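Trimethylamine-N-oxide reductase (Haemophilus influenzae, PDB 7L5I) probably reduces S- and N-oxides such as trimethylamine N-oxide at a molybdenum centre held by two pyranopterin guanosine dinucleotides. Local coordinates at residues 586-589 and 590-594. Sequence-based numbering, arbitrary orientation.
Sequences PRFD and KFWAE
Phe588 and Trp592, one turn apart on the short helix 588-594, run alongside each other: with CG anti to the backbone N in both (chi1 178° and -168°), the two side chains leave the helix in the same direction. Trp592 CB sits over one face of the phenyl ring, nearer its margin than its middle, in a CH-pi contact 4.3 Å from the Phe588 ring centroid. Beyond it the five-membered ring of Trp592 is turned only 28° from the phenyl plane but displaced, and little of one ring lies above the other; on the six-membered ring, Trp592 CE3 comes within 3.9 Å of Phe588 CE1. Phe591 adds a looser apolar contact, its CD2 4.4 Å from Phe588 CD1. Backbone bonding is that of the first turn of an alpha-helix: Arg587 stands at the N-cap, and its carbonyl O takes an almost straight bond from Phe591 N at 3.0 Å. Trp592 N to Phe588 O (2.8 Å) and Ala593 N to Asp589 O continue the i+4 to i hydrogen bonding. Ahead of the cap, the Pro586 ring folds back over the helix start, where its CB meets Lys590 CD at 3.9 Å and its CG meets Phe591 CB at 4.1 Å. The lysine as a whole is exposed. Far from the chain centre, the aromatic side of this helix packs against a helix and a mixed sheet: Phe588 and Trp592 on Met564 of helix 563-580, Phe591 and Trp592 on Leu513 and Pro526 of the neighbouring strands 512-517 and 523-527. Tyr571 meets the Phe591 ring and hydrogen-bonds Pro586 O through its hydroxyl.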
loop_
_atom_site.group_PDB
_atom_site.type_symbol
_atom_site.label_atom_id
_atom_site.label_comp_id
_atom_site.label_asym_id
_atom_site.label_seq_id
_atom_site.Cartn_x
_atom_site.Cartn_y
_atom_site.Cartn_z
ATOM N N PRO A 586 15.398 -14.507 -26.395
ATOM C CA PRO A 586 14.619 -15.399 -27.259
ATOM C C PRO A 586 13.382 -14.676 -27.749
ATOM O O PRO A 586 12.883 -13.764 -27.085
ATOM C CB PRO A 586 14.249 -16.556 -26.329
ATOM C CG PRO A 586 14.253 -15.950 -24.958
ATOM C CD PRO A 586 15.356 -14.916 -24.982
ATOM N N ARG A 587 12.874 -15.089 -28.910
ATOM C CA ARG A 587 11.567 -14.593 -29.316
ATOM C C ARG A 587 10.492 -15.171 -28.394
ATOM O O ARG A 587 10.727 -16.110 -27.634
ATOM C CB ARG A 587 11.269 -14.949 -30.766
ATOM C CG ARG A 587 11.919 -13.984 -31.784
ATOM C CD ARG A 587 11.224 -12.631 -31.787
ATOM N NE ARG A 587 11.715 -11.744 -32.839
ATOM C CZ ARG A 587 11.355 -10.468 -32.981
ATOM N NH1 ARG A 587 10.495 -9.904 -32.132
ATOM N NH2 ARG A 587 11.865 -9.749 -33.972
ATOM N N PHE A 588 9.283 -14.601 -28.474
ATOM C CA PHE A 588 8.238 -14.975 -27.522
ATOM C C PHE A 588 7.921 -16.465 -27.550
ATOM O O PHE A 588 7.708 -17.079 -26.499
ATOM C CB PHE A 588 6.971 -14.196 -27.800
ATOM C CG PHE A 588 5.836 -14.554 -26.894
ATOM C CD1 PHE A 588 5.856 -14.219 -25.560
ATOM C CD2 PHE A 588 4.760 -15.248 -27.378
ATOM C CE1 PHE A 588 4.788 -14.557 -24.731
ATOM C CE2 PHE A 588 3.713 -15.582 -26.559
ATOM C CZ PHE A 588 3.728 -15.233 -25.241
ATOM N N ASP A 589 7.816 -17.053 -28.739
ATOM C CA ASP A 589 7.404 -18.452 -28.817
ATOM C C ASP A 589 8.346 -19.347 -28.025
ATOM O O ASP A 589 7.900 -20.254 -27.304
ATOM C CB ASP A 589 7.353 -18.895 -30.277
ATOM C CG ASP A 589 7.015 -20.370 -30.424
ATOM O OD1 ASP A 589 5.916 -20.759 -29.981
ATOM O OD2 ASP A 589 7.838 -21.144 -30.969
ATOM N N LYS A 590 9.651 -19.104 -28.151
ATOM C CA LYS A 590 10.653 -19.887 -27.447
ATOM C C LYS A 590 10.618 -19.596 -25.961
ATOM O O LYS A 590 10.631 -20.516 -25.129
ATOM C CB LYS A 590 12.032 -19.583 -28.045
ATOM C CG LYS A 590 13.189 -20.370 -27.482
ATOM C CD LYS A 590 14.481 -19.960 -28.234
ATOM C CE LYS A 590 15.422 -21.119 -28.494
ATOM N NZ LYS A 590 16.284 -20.885 -29.703
ATOM N N PHE A 591 10.533 -18.313 -25.592
ATOM C CA PHE A 591 10.403 -17.970 -24.174
ATOM C C PHE A 591 9.204 -18.670 -23.563
ATOM O O PHE A 591 9.292 -19.238 -22.465
ATOM C CB PHE A 591 10.291 -16.451 -24.012
ATOM C CG PHE A 591 9.848 -16.013 -22.645
ATOM C CD1 PHE A 591 10.754 -15.863 -21.597
ATOM C CD2 PHE A 591 8.518 -15.769 -22.415
ATOM C CE1 PHE A 591 10.307 -15.477 -20.330
ATOM C CE2 PHE A 591 8.065 -15.381 -21.175
ATOM C CZ PHE A 591 8.966 -15.230 -20.130
ATOM N N TRP A 592 8.061 -18.628 -24.250
ATOM C CA TRP A 592 6.837 -19.161 -23.665
ATOM C C TRP A 592 6.926 -20.672 -23.500
ATOM O O TRP A 592 6.504 -21.218 -22.473
ATOM C CB TRP A 592 5.626 -18.780 -24.523
ATOM C CG TRP A 592 4.381 -19.055 -23.788
ATOM C CD1 TRP A 592 3.510 -20.080 -24.004
ATOM C CD2 TRP A 592 3.891 -18.345 -22.631
ATOM N NE1 TRP A 592 2.500 -20.043 -23.071
ATOM C CE2 TRP A 592 2.708 -18.984 -22.226
ATOM C CE3 TRP A 592 4.338 -17.231 -21.917
ATOM C CZ2 TRP A 592 1.964 -18.556 -21.132
ATOM C CZ3 TRP A 592 3.602 -16.802 -20.836
ATOM C CH2 TRP A 592 2.429 -17.461 -20.449
ATOM N N ALA A 593 7.508 -21.357 -24.495
ATOM C CA ALA A 593 7.656 -22.811 -24.421
ATOM C C ALA A 593 8.588 -23.217 -23.299
ATOM O O ALA A 593 8.374 -24.245 -22.642
ATOM C CB ALA A 593 8.174 -23.340 -25.757
ATOM N N GLU A 594 9.673 -22.467 -23.095
ATOM C CA GLU A 594 10.614 -22.792 -22.032
ATOM C C GLU A 594 9.995 -22.632 -20.645
ATOM O O GLU A 594 10.346 -23.382 -19.732
ATOM C CB GLU A 594 11.870 -21.932 -22.199
ATOM C CG GLU A 594 12.634 -22.275 -23.496
ATOM C CD GLU A 594 13.938 -21.497 -23.737
ATOM O OE1 GLU A 594 14.012 -20.256 -23.507
ATOM O OE2 GLU A 594 14.898 -22.155 -24.198
#